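PDB 6NZS: dextranase from Pseudarthrobacter oxydans, which catalyses the endohydrolysis of alpha-1,6-glucosidic linkages in dextran, as a member of glycoside hydrolase family 49. Local coordinates for residues A488-A493 against S517-L522; L545-Y550 against G570-D575; F90-D95 against I135-S140. All coordinates share one frame; numbering follows the deposited sequence.

Contact 1 (A488-A493 against S517-L522); sequences AIRVYA and SQVSHL
Ser517 offers its carbonyl oxygen to the guanidinium of Arg490: Arg490 NH2 reaches Ser517 O at 3.0 Å, in the guanidinium plane but from well above the carbonyl plane. Gln518 follows with its own carbonyl turned to a water, which also binds Ala488 N and Ser520 OG and so ties the turn to the residue just before the strand. At Val519 the grip is side-on and double: Arg490 NE lies 2.8 Å from Val519 O, and Arg490 NH2 bonds to the same oxygen. CG stands beside the backbone N of Arg490 (chi1 -79°), and from there the chain runs extended to NE, which brings the guanidinium edge to the carbonyls of Ser517 and Val519. NH1 turns to Lys444 O. With an alanine in place of Arg490, the carbonyls of Ser517, Val519 and Lys444 would probably lose these donors, and the turn would probably be freer to shift. Ser520 uses its OG to accept from Ile489 N at 3.0 Å. His521 and Leu522 then pair in parallel with Arg490 and Val491: His521 N donates to Ile489 O, and Val491 N returns to His521 O at 2.9 Å in a nearly straight bond (170°). The imidazole shares a face of the sheet with Arg490; His521 ND1 meets Tyr492 OH at 2.7 Å, near both ring planes, the rings standing rim to rim with planes 81° apart. On the other face Leu522 CD1 lies alongside Val491 CB, 3.8 Å away. This is parallel coil-to-coil stacking of a beta-solenoid at the last strand of a six-stranded sheet. A cationic side chain thus serves backbone oxygens of a buried turn, and the tyrosine-histidine bond probably holds the imidazole's rotation.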
ATOM      1  N   ALA A 488      -3.820  17.948  -4.270  1.00  8.75           N
ATOM      2  CA  ALA A 488      -4.859  17.375  -3.416  1.00  9.20           C
ATOM      3  C   ALA A 488      -5.796  16.437  -4.173  1.00  8.69           C
ATOM      4  O   ALA A 488      -5.974  15.282  -3.777  1.00  9.79           O
ATOM      5  CB  ALA A 488      -5.660  18.486  -2.730  1.00 10.98           C
ATOM      6  N   ILE A 489      -6.431  16.920  -5.241  1.00  9.26           N
ATOM      7  CA  ILE A 489      -7.522  16.165  -5.860  1.00  9.93           C
ATOM      8  C   ILE A 489      -7.663  16.525  -7.333  1.00  8.99           C
ATOM      9  O   ILE A 489      -7.706  17.703  -7.696  1.00  9.68           O
ATOM     10  CB  ILE A 489      -8.844  16.357  -5.084  1.00 10.46           C
ATOM     11  CG1 ILE A 489      -9.959  15.526  -5.709  1.00 10.42           C
ATOM     12  CG2 ILE A 489      -9.235  17.830  -5.015  1.00 11.57           C
ATOM     13  CD1 ILE A 489     -11.153  15.323  -4.763  1.00 11.66           C
ATOM     14  N   ARG A 490      -7.763  15.503  -8.184  1.00  9.00           N
ATOM     15  CA  ARG A 490      -8.082  15.711  -9.593  1.00  9.13           C
ATOM     16  C   ARG A 490      -9.192  14.748  -9.970  1.00 10.45           C
ATOM     17  O   ARG A 490      -8.988  13.532  -9.965  1.00 10.10           O
ATOM     18  CB  ARG A 490      -6.864  15.537 -10.502  1.00 10.78           C
ATOM     19  CG  ARG A 490      -5.962  16.760 -10.497  1.00 11.02           C
ATOM     20  CD  ARG A 490      -4.674  16.571 -11.283  1.00  9.63           C
ATOM     21  NE  ARG A 490      -3.762  17.644 -10.908  1.00 10.09           N
ATOM     22  CZ  ARG A 490      -2.463  17.679 -11.184  1.00 10.27           C
ATOM     23  NH1 ARG A 490      -1.894  16.710 -11.883  1.00 10.52           N
ATOM     24  NH2 ARG A 490      -1.732  18.696 -10.742  1.00 10.26           N
ATOM     25  N   VAL A 491     -10.357  15.291 -10.299  1.00 10.60           N
ATOM     26  CA  VAL A 491     -11.505  14.491 -10.699  1.00 10.04           C
ATOM     27  C   VAL A 491     -11.800  14.790 -12.159  1.00 11.34           C
ATOM     28  O   VAL A 491     -12.301  15.871 -12.487  1.00 12.15           O
ATOM     29  CB  VAL A 491     -12.721  14.787  -9.812  1.00 11.26           C
ATOM     30  CG1 VAL A 491     -13.954  14.032 -10.315  1.00 14.58           C
ATOM     31  CG2 VAL A 491     -12.422  14.410  -8.358  1.00 12.94           C
ATOM     32  N   TYR A 492     -11.484  13.840 -13.033  1.00 11.44           N
ATOM     33  CA  TYR A 492     -11.960  13.854 -14.416  1.00 11.77           C
ATOM     34  C   TYR A 492     -13.173  12.934 -14.428  1.00 12.71           C
ATOM     35  O   TYR A 492     -13.035  11.709 -14.465  1.00 13.74           O
ATOM     36  CB  TYR A 492     -10.847  13.433 -15.375  1.00 13.56           C
ATOM     37  CG  TYR A 492      -9.619  14.280 -15.127  1.00 12.47           C
ATOM     38  CD1 TYR A 492      -9.542  15.584 -15.600  1.00 12.05           C
ATOM     39  CD2 TYR A 492      -8.576  13.802 -14.344  1.00 11.37           C
ATOM     40  CE1 TYR A 492      -8.434  16.380 -15.325  1.00 14.89           C
ATOM     41  CE2 TYR A 492      -7.481  14.573 -14.065  1.00 12.07           C
ATOM     42  CZ  TYR A 492      -7.407  15.855 -14.564  1.00 12.08           C
ATOM     43  OH  TYR A 492      -6.308  16.633 -14.270  1.00 13.06           O
ATOM     44  N   ALA A 493     -14.362  13.531 -14.324  1.00 13.27           N
ATOM     45  CA  ALA A 493     -15.572  12.757 -14.060  1.00 13.31           C
ATOM     46  C   ALA A 493     -15.998  11.989 -15.301  1.00 14.49           C
ATOM     47  O   ALA A 493     -16.339  12.589 -16.326  1.00 14.27           O
ATOM     48  CB  ALA A 493     -16.699  13.672 -13.592  1.00 13.42           C
ATOM     49  N   SER A 517       1.723  23.066 -11.476  1.00 11.99           N
ATOM     50  CA  SER A 517       1.828  21.614 -11.422  1.00 10.84           C
ATOM     51  C   SER A 517       1.117  21.033 -10.215  1.00 10.04           C
ATOM     52  O   SER A 517       0.993  19.807 -10.117  1.00 10.85           O
ATOM     53  CB  SER A 517       3.299  21.184 -11.347  1.00 12.43           C
ATOM     54  OG  SER A 517       4.046  21.667 -12.448  1.00 13.02           O
ATOM     55  N   GLN A 518       0.685  21.882  -9.289  1.00  9.47           N
ATOM     56  CA  GLN A 518       0.070  21.463  -8.040  1.00  9.44           C
ATOM     57  C   GLN A 518      -1.436  21.650  -8.049  1.00 10.24           C
ATOM     58  O   GLN A 518      -2.079  21.504  -7.002  1.00 10.57           O
ATOM     59  CB  GLN A 518       0.697  22.251  -6.890  1.00  9.61           C
ATOM     60  CG  GLN A 518       2.198  22.042  -6.820  1.00  9.86           C
ATOM     61  CD  GLN A 518       2.890  22.956  -5.843  1.00 10.11           C
ATOM     62  OE1 GLN A 518       2.441  24.081  -5.580  1.00 10.70           O
ATOM     63  NE2 GLN A 518       4.012  22.488  -5.300  1.00  9.76           N
ATOM     64  N   VAL A 519      -2.014  21.926  -9.218  1.00  9.93           N
ATOM     65  CA  VAL A 519      -3.419  22.303  -9.295  1.00 12.06           C
ATOM     66  C   VAL A 519      -4.317  21.113  -8.985  1.00 11.95           C
ATOM     67  O   VAL A 519      -4.000  19.958  -9.300  1.00 11.96           O
ATOM     68  CB  VAL A 519      -3.709  22.873 -10.696  1.00 11.73           C
ATOM     69  CG1 VAL A 519      -3.637  21.783 -11.758  1.00 12.22           C
ATOM     70  CG2 VAL A 519      -5.071  23.567 -10.731  1.00 14.75           C
ATOM     71  N   SER A 520      -5.446  21.400  -8.350  1.00 10.81           N
ATOM     72  CA  SER A 520      -6.534  20.442  -8.208  1.00 10.63           C
ATOM     73  C   SER A 520      -7.588  20.730  -9.274  1.00 12.02           C
ATOM     74  O   SER A 520      -7.840  21.894  -9.601  1.00 11.41           O
ATOM     75  CB  SER A 520      -7.147  20.540  -6.814  1.00  9.94           C
ATOM     76  OG  SER A 520      -6.313  19.894  -5.855  1.00 10.34           O
ATOM     77  N   HIS A 521      -8.190  19.662  -9.825  1.00 11.01           N
ATOM     78  CA  HIS A 521      -9.101  19.756 -10.963  1.00 11.92           C
ATOM     79  C   HIS A 521     -10.446  19.110 -10.654  1.00 11.08           C
ATOM     80  O   HIS A 521     -10.539  18.154  -9.882  1.00 11.24           O
ATOM     81  CB  HIS A 521      -8.526  19.032 -12.192  1.00 11.92           C
ATOM     82  CG  HIS A 521      -7.568  19.856 -12.997  1.00 10.47           C
ATOM     83  ND1 HIS A 521      -6.776  19.317 -13.987  1.00 12.03           N
ATOM     84  CD2 HIS A 521      -7.269  21.175 -12.950  1.00 13.01           C
ATOM     85  CE1 HIS A 521      -6.044  20.273 -14.531  1.00 13.68           C
ATOM     86  NE2 HIS A 521      -6.322  21.410 -13.918  1.00 12.79           N
ATOM     87  N   LEU A 522     -11.486  19.631 -11.305  1.00 12.03           N
ATOM     88  CA  LEU A 522     -12.829  19.053 -11.263  1.00 11.21           C
ATOM     89  C   LEU A 522     -13.459  19.353 -12.617  1.00 11.46           C
ATOM     90  O   LEU A 522     -13.772  20.516 -12.905  1.00 12.68           O
ATOM     91  CB  LEU A 522     -13.642  19.681 -10.141  1.00 10.21           C
ATOM     92  CG  LEU A 522     -15.078  19.170  -9.968  1.00 11.51           C
ATOM     93  CD1 LEU A 522     -15.106  17.690  -9.568  1.00 15.58           C
ATOM     94  CD2 LEU A 522     -15.788  19.998  -8.927  1.00 13.26           C
TER
HETATM   95  O   HOH W   1      -3.818  20.803  -5.008  1.00 10.23           O

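Contact 2 (L545-Y550 against G570-D575); sequences LALENY and GRIGFD
Leu545 lays its CD2 against the rim carbons of the Phe574 ring, 3.8 Å from CZ, the two side chains roughly perpendicular. Two residues on, Leu547 brings CD1 to both Ile572 and Phe574. It meets Ile572 CD1 tip to tip at 3.9 Å and comes obliquely to Phe574 CE2 at 4.2 Å. Within the loop, Ile572 CG2 sits over the centre of the Phe574 ring, so these two partners form one apolar surface facing the leucines. Tyr550 closes the row with the polar link. Its CG is anti to the backbone N (chi1 165°), which extends the ring toward the loop until OH donates to Gly570 O at 2.7 Å. The donor is tilted 24° from the carbonyl plane. The same ring takes Ile572 CD1 at its edge, 4.0 Å from CE2, the two side chains running antiparallel past one another. The loop 570-575 thus covers the Leu545, Leu547 and Tyr550 side of this solenoid strand. Strand 545-552 runs between strands 495-507 and 582-585, parallel to both; Trp582 of the latter sets its ring edge-to-face with Phe574, while Leu505 and Trp510 flank Tyr550.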
ATOM      1  N   LEU A 545     -19.138  18.120  -4.484  1.00 12.83           N
ATOM      2  CA  LEU A 545     -17.876  17.788  -3.827  1.00 12.71           C
ATOM      3  C   LEU A 545     -17.686  18.709  -2.629  1.00 11.79           C
ATOM      4  O   LEU A 545     -17.591  19.930  -2.791  1.00 13.48           O
ATOM      5  CB  LEU A 545     -16.717  17.955  -4.809  1.00 12.43           C
ATOM      6  CG  LEU A 545     -15.307  17.776  -4.227  1.00 11.44           C
ATOM      7  CD1 LEU A 545     -15.082  16.372  -3.662  1.00 12.65           C
ATOM      8  CD2 LEU A 545     -14.292  18.070  -5.302  1.00 14.34           C
ATOM      9  N   ALA A 546     -17.624  18.131  -1.438  1.00 12.02           N
ATOM     10  CA  ALA A 546     -17.451  18.880  -0.198  1.00 11.29           C
ATOM     11  C   ALA A 546     -16.021  18.706   0.300  1.00 13.75           C
ATOM     12  O   ALA A 546     -15.582  17.578   0.547  1.00 13.74           O
ATOM     13  CB  ALA A 546     -18.434  18.397   0.871  1.00 13.02           C
ATOM     14  N   LEU A 547     -15.296  19.819   0.447  1.00 11.92           N
ATOM     15  CA  LEU A 547     -13.974  19.841   1.077  1.00 11.42           C
ATOM     16  C   LEU A 547     -14.133  20.538   2.423  1.00 12.12           C
ATOM     17  O   LEU A 547     -14.109  21.769   2.501  1.00 14.27           O
ATOM     18  CB  LEU A 547     -12.959  20.563   0.197  1.00 12.14           C
ATOM     19  CG  LEU A 547     -12.894  20.059  -1.246  1.00 12.59           C
ATOM     20  CD1 LEU A 547     -11.956  20.911  -2.088  1.00 13.12           C
ATOM     21  CD2 LEU A 547     -12.500  18.595  -1.322  1.00 17.23           C
ATOM     22  N   GLU A 548     -14.289  19.754   3.480  1.00 12.11           N
ATOM     23  CA  GLU A 548     -14.498  20.271   4.826  1.00 12.72           C
ATOM     24  C   GLU A 548     -13.190  20.149   5.602  1.00 12.22           C
ATOM     25  O   GLU A 548     -12.654  19.049   5.741  1.00 11.97           O
ATOM     26  CB  GLU A 548     -15.599  19.473   5.529  1.00 13.19           C
ATOM     27  CG  GLU A 548     -15.895  19.963   6.928  1.00 15.75           C
ATOM     28  CD  GLU A 548     -16.982  19.166   7.625  1.00 20.49           C
ATOM     29  OE1 GLU A 548     -17.497  18.196   7.027  1.00 18.91           O
ATOM     30  OE2 GLU A 548     -17.319  19.514   8.775  1.00 21.42           O
ATOM     31  N   ASN A 549     -12.673  21.274   6.100  1.00 13.59           N
ATOM     32  CA  ASN A 549     -11.399  21.278   6.819  1.00 11.80           C
ATOM     33  C   ASN A 549     -10.270  20.693   5.976  1.00 12.02           C
ATOM     34  O   ASN A 549      -9.434  19.936   6.472  1.00 11.84           O
ATOM     35  CB  ASN A 549     -11.491  20.573   8.170  1.00 12.92           C
ATOM     36  CG  ASN A 549     -12.563  21.155   9.042  1.00 18.91           C
ATOM     37  OD1 ASN A 549     -12.858  22.348   8.957  1.00 17.50           O
ATOM     38  ND2 ASN A 549     -13.161  20.320   9.889  1.00 20.98           N
ATOM     39  N   TYR A 550     -10.275  21.012   4.689  1.00 12.16           N
ATOM     40  CA  TYR A 550      -9.097  20.822   3.849  1.00 11.49           C
ATOM     41  C   TYR A 550      -8.070  21.857   4.278  1.00 11.52           C
ATOM     42  O   TYR A 550      -8.376  23.052   4.326  1.00 12.65           O
ATOM     43  CB  TYR A 550      -9.513  21.027   2.389  1.00 11.30           C
ATOM     44  CG  TYR A 550      -8.418  21.218   1.356  1.00  9.89           C
ATOM     45  CD1 TYR A 550      -7.186  20.570   1.467  1.00 11.27           C
ATOM     46  CD2 TYR A 550      -8.625  22.041   0.257  1.00 10.52           C
ATOM     47  CE1 TYR A 550      -6.204  20.741   0.509  1.00 10.97           C
ATOM     48  CE2 TYR A 550      -7.656  22.225  -0.701  1.00 10.38           C
ATOM     49  CZ  TYR A 550      -6.440  21.577  -0.570  1.00 10.99           C
ATOM     50  OH  TYR A 550      -5.474  21.770  -1.525  1.00 11.43           O
ATOM     51  N   GLY A 570      -4.712  26.946  -1.495  1.00 11.25           N
ATOM     52  CA  GLY A 570      -5.490  25.736  -1.738  1.00 10.89           C
ATOM     53  C   GLY A 570      -5.239  25.084  -3.083  1.00 10.16           C
ATOM     54  O   GLY A 570      -5.529  23.891  -3.248  1.00 11.21           O
ATOM     55  N   ARG A 571      -4.729  25.839  -4.054  1.00  9.78           N
ATOM     56  CA  ARG A 571      -4.379  25.314  -5.374  1.00 10.20           C
ATOM     57  C   ARG A 571      -5.593  24.761  -6.125  1.00 10.84           C
ATOM     58  O   ARG A 571      -5.451  23.906  -7.001  1.00 11.71           O
ATOM     59  CB  ARG A 571      -3.259  24.265  -5.313  1.00 10.33           C
ATOM     60  CG  ARG A 571      -1.981  24.694  -4.580  1.00 10.12           C
ATOM     61  CD  ARG A 571      -1.146  25.697  -5.389  1.00 10.49           C
ATOM     62  NE  ARG A 571       0.253  25.705  -4.947  1.00  9.73           N
ATOM     63  CZ  ARG A 571       0.740  26.492  -3.992  1.00 10.47           C
ATOM     64  NH1 ARG A 571      -0.039  27.348  -3.345  1.00 11.38           N
ATOM     65  NH2 ARG A 571       2.025  26.418  -3.669  1.00 11.03           N
ATOM     66  N   ILE A 572      -6.795  25.243  -5.817  1.00 11.79           N
ATOM     67  CA  ILE A 572      -8.011  24.693  -6.416  1.00 11.85           C
ATOM     68  C   ILE A 572      -8.251  25.363  -7.764  1.00 12.28           C
ATOM     69  O   ILE A 572      -8.547  26.561  -7.825  1.00 13.36           O
ATOM     70  CB  ILE A 572      -9.221  24.836  -5.486  1.00 11.02           C
ATOM     71  CG1 ILE A 572      -9.055  23.948  -4.254  1.00 11.73           C
ATOM     72  CG2 ILE A 572     -10.518  24.476  -6.222  1.00 12.50           C
ATOM     73  CD1 ILE A 572     -10.091  24.206  -3.164  1.00 12.43           C
ATOM     74  N   GLY A 573      -8.129  24.582  -8.839  1.00 11.56           N
ATOM     75  CA  GLY A 573      -8.353  25.039 -10.202  1.00 10.39           C
ATOM     76  C   GLY A 573      -9.530  24.336 -10.855  1.00 11.28           C
ATOM     77  O   GLY A 573      -9.482  23.968 -12.032  1.00 12.60           O
ATOM     78  N   PHE A 574     -10.587  24.136 -10.074  1.00 11.79           N
ATOM     79  CA  PHE A 574     -11.803  23.509 -10.578  1.00 11.66           C
ATOM     80  C   PHE A 574     -12.412  24.371 -11.685  1.00 14.21           C
ATOM     81  O   PHE A 574     -12.285  25.598 -11.685  1.00 15.02           O
ATOM     82  CB  PHE A 574     -12.807  23.377  -9.429  1.00 12.04           C
ATOM     83  CG  PHE A 574     -12.383  22.416  -8.322  1.00 11.67           C
ATOM     84  CD1 PHE A 574     -11.280  21.574  -8.462  1.00 12.11           C
ATOM     85  CD2 PHE A 574     -13.122  22.350  -7.150  1.00 10.62           C
ATOM     86  CE1 PHE A 574     -10.927  20.693  -7.439  1.00 11.16           C
ATOM     87  CE2 PHE A 574     -12.773  21.488  -6.126  1.00 11.48           C
ATOM     88  CZ  PHE A 574     -11.670  20.651  -6.272  1.00 11.25           C
ATOM     89  N   ASP A 575     -13.077  23.722 -12.642  1.00 14.13           N
ATOM     90  CA  ASP A 575     -13.674  24.463 -13.753  1.00 14.90           C
ATOM     91  C   ASP A 575     -14.709  25.457 -13.236  1.00 16.41           C
ATOM     92  O   ASP A 575     -15.493  25.153 -12.334  1.00 14.01           O
ATOM     93  CB  ASP A 575     -14.372  23.508 -14.728  1.00 14.17           C
ATOM     94  CG  ASP A 575     -13.409  22.687 -15.566  1.00 17.53           C
ATOM     95  OD1 ASP A 575     -12.177  22.772 -15.378  1.00 14.63           O
ATOM     96  OD2 ASP A 575     -13.903  21.918 -16.418  1.00 17.72           O
TER

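Contact 3 (F90-D95 against I135-S140); sequences FEYAKD and IKVPYS
Tyr92 and Tyr139 form a T-shaped pair in the N-terminal Ig-like beta domain, where the ends of strands 84-92 and 132-137 run out into loops. The edge of Tyr139 points at the face of Tyr92, with CD1 4.0 Å above the ring centre and the planes at 71°. This is the tight side. Tyr92 holds CG between its backbone N and carbonyl carbon (chi1 78°), swinging the ring across the second segment, and OH donates to Pro138 O at 2.7 Å. Val137 CG1 closes on the same hydroxyl, Tyr92 OH, at 3.9 Å, while Tyr144 and Ala190 of neighbouring strands complete the setting of Tyr92. Ala93 O lies over one face of the Tyr139 ring, offset toward its rim. The looser side is watery and charged. The carboxylate of Asp95 and the amine of Lys136 stay beyond salt-bridge range, and a water bridges them, donating to Asp95 OD2 and accepting from Lys136 NZ. A second water spans Asp95 OD1 and Tyr139 O. Between the two regimes Tyr139 N makes a nearly straight bond (172°) to Asp95 OD1 at 2.8 Å, meeting that oxygen from above the carboxylate plane.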
ATOM      1  N   PHE A  90       6.220  -8.578  14.699  1.00  8.90           N
ATOM      2  CA  PHE A  90       6.149  -9.425  15.878  1.00  9.92           C
ATOM      3  C   PHE A  90       4.708  -9.424  16.346  1.00 10.53           C
ATOM      4  O   PHE A  90       3.916  -8.567  15.950  1.00  9.89           O
ATOM      5  CB  PHE A  90       7.123  -8.982  16.988  1.00 10.32           C
ATOM      6  CG  PHE A  90       6.911  -7.564  17.474  1.00 10.06           C
ATOM      7  CD1 PHE A  90       5.981  -7.287  18.473  1.00 10.93           C
ATOM      8  CD2 PHE A  90       7.662  -6.520  16.955  1.00 10.96           C
ATOM      9  CE1 PHE A  90       5.792  -5.984  18.927  1.00 11.31           C
ATOM     10  CE2 PHE A  90       7.484  -5.223  17.407  1.00 10.46           C
ATOM     11  CZ  PHE A  90       6.551  -4.948  18.391  1.00 10.35           C
ATOM     12  N   GLU A  91       4.360 -10.410  17.171  1.00 10.24           N
ATOM     13  CA  GLU A  91       3.057 -10.448  17.821  1.00  9.77           C
ATOM     14  C   GLU A  91       3.193  -9.980  19.258  1.00 10.61           C
ATOM     15  O   GLU A  91       4.159 -10.329  19.946  1.00 11.10           O
ATOM     16  CB  GLU A  91       2.472 -11.859  17.837  1.00 10.63           C
ATOM     17  CG  GLU A  91       2.247 -12.460  16.474  1.00 12.94           C
ATOM     18  CD  GLU A  91       1.515 -13.786  16.571  1.00 16.81           C
ATOM     19  OE1 GLU A  91       2.175 -14.835  16.458  1.00 22.02           O
ATOM     20  OE2 GLU A  91       0.286 -13.770  16.786  1.00 18.15           O
ATOM     21  N   TYR A  92       2.211  -9.208  19.719  1.00 10.37           N
ATOM     22  CA  TYR A  92       2.233  -8.749  21.100  1.00  9.69           C
ATOM     23  C   TYR A  92       0.809  -8.675  21.638  1.00  9.36           C
ATOM     24  O   TYR A  92      -0.157  -8.532  20.881  1.00 10.12           O
ATOM     25  CB  TYR A  92       3.023  -7.438  21.281  1.00  9.23           C
ATOM     26  CG  TYR A  92       2.297  -6.172  20.872  1.00  8.75           C
ATOM     27  CD1 TYR A  92       1.586  -6.096  19.678  1.00  9.04           C
ATOM     28  CD2 TYR A  92       2.359  -5.032  21.663  1.00 10.00           C
ATOM     29  CE1 TYR A  92       0.923  -4.928  19.302  1.00  9.82           C
ATOM     30  CE2 TYR A  92       1.705  -3.853  21.288  1.00  9.96           C
ATOM     31  CZ  TYR A  92       0.989  -3.814  20.107  1.00  9.44           C
ATOM     32  OH  TYR A  92       0.325  -2.670  19.750  1.00 10.16           O
ATOM     33  N   ALA A  93       0.684  -8.817  22.962  1.00 10.66           N
ATOM     34  CA  ALA A  93      -0.613  -8.706  23.615  1.00  9.96           C
ATOM     35  C   ALA A  93      -0.616  -7.689  24.747  1.00 10.72           C
ATOM     36  O   ALA A  93      -1.662  -7.491  25.375  1.00 11.10           O
ATOM     37  CB  ALA A  93      -1.087 -10.082  24.117  1.00 10.95           C
ATOM     38  N   LYS A  94       0.508  -7.035  25.010  1.00 10.44           N
ATOM     39  CA  LYS A  94       0.667  -6.134  26.141  1.00 11.31           C
ATOM     40  C   LYS A  94       1.715  -5.115  25.728  1.00 11.94           C
ATOM     41  O   LYS A  94       2.565  -5.412  24.884  1.00 12.73           O
ATOM     42  CB  LYS A  94       1.135  -6.947  27.359  1.00 13.90           C
ATOM     43  CG  LYS A  94       1.299  -6.204  28.671  1.00 16.52           C
ATOM     44  CD  LYS A  94       1.445  -7.228  29.821  1.00 13.16           C
ATOM     45  CE  LYS A  94       1.881  -6.581  31.124  1.00 15.08           C
ATOM     46  NZ  LYS A  94       0.877  -5.650  31.687  1.00 17.08           N
ATOM     47  N   ASP A  95       1.639  -3.914  26.309  1.00 10.66           N
ATOM     48  CA  ASP A  95       2.572  -2.837  25.968  1.00 11.30           C
ATOM     49  C   ASP A  95       4.003  -3.354  25.965  1.00 11.99           C
ATOM     50  O   ASP A  95       4.404  -4.127  26.842  1.00 13.94           O
ATOM     51  CB  ASP A  95       2.494  -1.718  27.014  1.00 10.78           C
ATOM     52  CG  ASP A  95       1.192  -0.939  26.976  1.00 15.48           C
ATOM     53  OD1 ASP A  95       0.222  -1.371  26.335  1.00 13.61           O
ATOM     54  OD2 ASP A  95       1.144   0.127  27.630  1.00 19.17           O
ATOM     55  N   ILE A 135      11.397   2.594  22.039  1.00 11.28           N
ATOM     56  CA  ILE A 135      10.071   3.120  21.721  1.00 11.02           C
ATOM     57  C   ILE A 135       9.032   2.292  22.464  1.00 11.21           C
ATOM     58  O   ILE A 135       9.029   1.058  22.360  1.00 12.25           O
ATOM     59  CB  ILE A 135       9.797   3.044  20.207  1.00 11.35           C
ATOM     60  CG1 ILE A 135      10.869   3.806  19.436  1.00 13.75           C
ATOM     61  CG2 ILE A 135       8.405   3.574  19.873  1.00 12.45           C
ATOM     62  CD1 ILE A 135      10.944   3.394  17.978  1.00 13.32           C
ATOM     63  N   LYS A 136       8.130   2.959  23.183  1.00 11.85           N
ATOM     64  CA  LYS A 136       7.062   2.251  23.886  1.00 11.09           C
ATOM     65  C   LYS A 136       5.860   2.151  22.959  1.00 10.76           C
ATOM     66  O   LYS A 136       5.256   3.167  22.603  1.00 12.69           O
ATOM     67  CB  LYS A 136       6.680   2.954  25.181  1.00 13.12           C
ATOM     68  CG  LYS A 136       5.679   2.137  25.990  1.00 15.76           C
ATOM     69  CD  LYS A 136       5.282   2.871  27.255  1.00 23.53           C
ATOM     70  CE  LYS A 136       5.885   2.217  28.475  1.00 32.08           C
ATOM     71  NZ  LYS A 136       4.828   1.961  29.483  1.00 36.00           N
ATOM     72  N   VAL A 137       5.517   0.930  22.560  1.00 10.94           N
ATOM     73  CA  VAL A 137       4.367   0.687  21.693  1.00  9.97           C
ATOM     74  C   VAL A 137       3.234   0.160  22.572  1.00 10.37           C
ATOM     75  O   VAL A 137       3.346  -0.958  23.103  1.00 11.35           O
ATOM     76  CB  VAL A 137       4.700  -0.298  20.563  1.00 10.58           C
ATOM     77  CG1 VAL A 137       3.499  -0.469  19.651  1.00 12.00           C
ATOM     78  CG2 VAL A 137       5.911   0.195  19.757  1.00 12.23           C
ATOM     79  N   PRO A 138       2.169   0.918  22.783  1.00  9.92           N
ATOM     80  CA  PRO A 138       1.060   0.408  23.587  1.00 11.00           C
ATOM     81  C   PRO A 138       0.337  -0.689  22.832  1.00 11.33           C
ATOM     82  O   PRO A 138       0.296  -0.707  21.595  1.00 10.71           O
ATOM     83  CB  PRO A 138       0.161   1.634  23.768  1.00 12.90           C
ATOM     84  CG  PRO A 138       0.442   2.488  22.579  1.00 16.06           C
ATOM     85  CD  PRO A 138       1.869   2.232  22.184  1.00 12.38           C
ATOM     86  N   TYR A 139      -0.236  -1.615  23.591  1.00 11.68           N
ATOM     87  CA  TYR A 139      -1.079  -2.630  22.985  1.00 10.73           C
ATOM     88  C   TYR A 139      -2.389  -2.020  22.498  1.00 13.19           C
ATOM     89  O   TYR A 139      -3.013  -1.206  23.183  1.00 13.78           O
ATOM     90  CB  TYR A 139      -1.359  -3.778  23.960  1.00 11.47           C
ATOM     91  CG  TYR A 139      -2.311  -4.765  23.331  1.00 11.57           C
ATOM     92  CD1 TYR A 139      -1.896  -5.580  22.290  1.00 10.89           C
ATOM     93  CD2 TYR A 139      -3.638  -4.838  23.736  1.00 12.19           C
ATOM     94  CE1 TYR A 139      -2.767  -6.458  21.681  1.00 11.40           C
ATOM     95  CE2 TYR A 139      -4.519  -5.719  23.133  1.00 11.10           C
ATOM     96  CZ  TYR A 139      -4.080  -6.526  22.112  1.00 11.04           C
ATOM     97  OH  TYR A 139      -4.958  -7.397  21.498  1.00 13.09           O
ATOM     98  N   SER A 140      -2.782  -2.404  21.291  1.00 11.88           N
ATOM     99  CA  SER A 140      -4.095  -2.131  20.730  1.00 12.69           C
ATOM    100  C   SER A 140      -4.550  -3.407  20.047  1.00 12.43           C
ATOM    101  O   SER A 140      -3.733  -4.136  19.482  1.00 12.36           O
ATOM    102  CB  SER A 140      -4.025  -1.028  19.656  1.00 13.17           C
ATOM    103  OG  SER A 140      -5.243  -0.941  18.936  1.00 14.40           O
TER
HETATM  104  O   HOH W   2      -2.516  -0.602  26.062  1.00 32.71           O
HETATM  105  O   HOH W   3       2.568   0.826  30.062  1.00 36.94           O

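In the fold
Contacts 1 and 2 belong to the beta-solenoid and lie side by side, their centres about 9 Å apart; contact 3 sits in the N-terminal Ig-like domain, its centre about 40 Å from that of contact 1 and about 39 Å from that of contact 2. The first two meet directly: Ser520 O probably accepts from Gly573 N, Gln518 OE1 from Arg571 NE, and Phe574 packs on the His521-Leu522 backbone. Both are buried, yet contact 1 is largely polar and pairs two strands by parallel backbone bridges, whereas contact 2 is mostly apolar side chains with one tyrosine bond. Contact 3, only partly buried, joins strand ends through a tyrosine pair, direct hydrogen bonds and bridging waters.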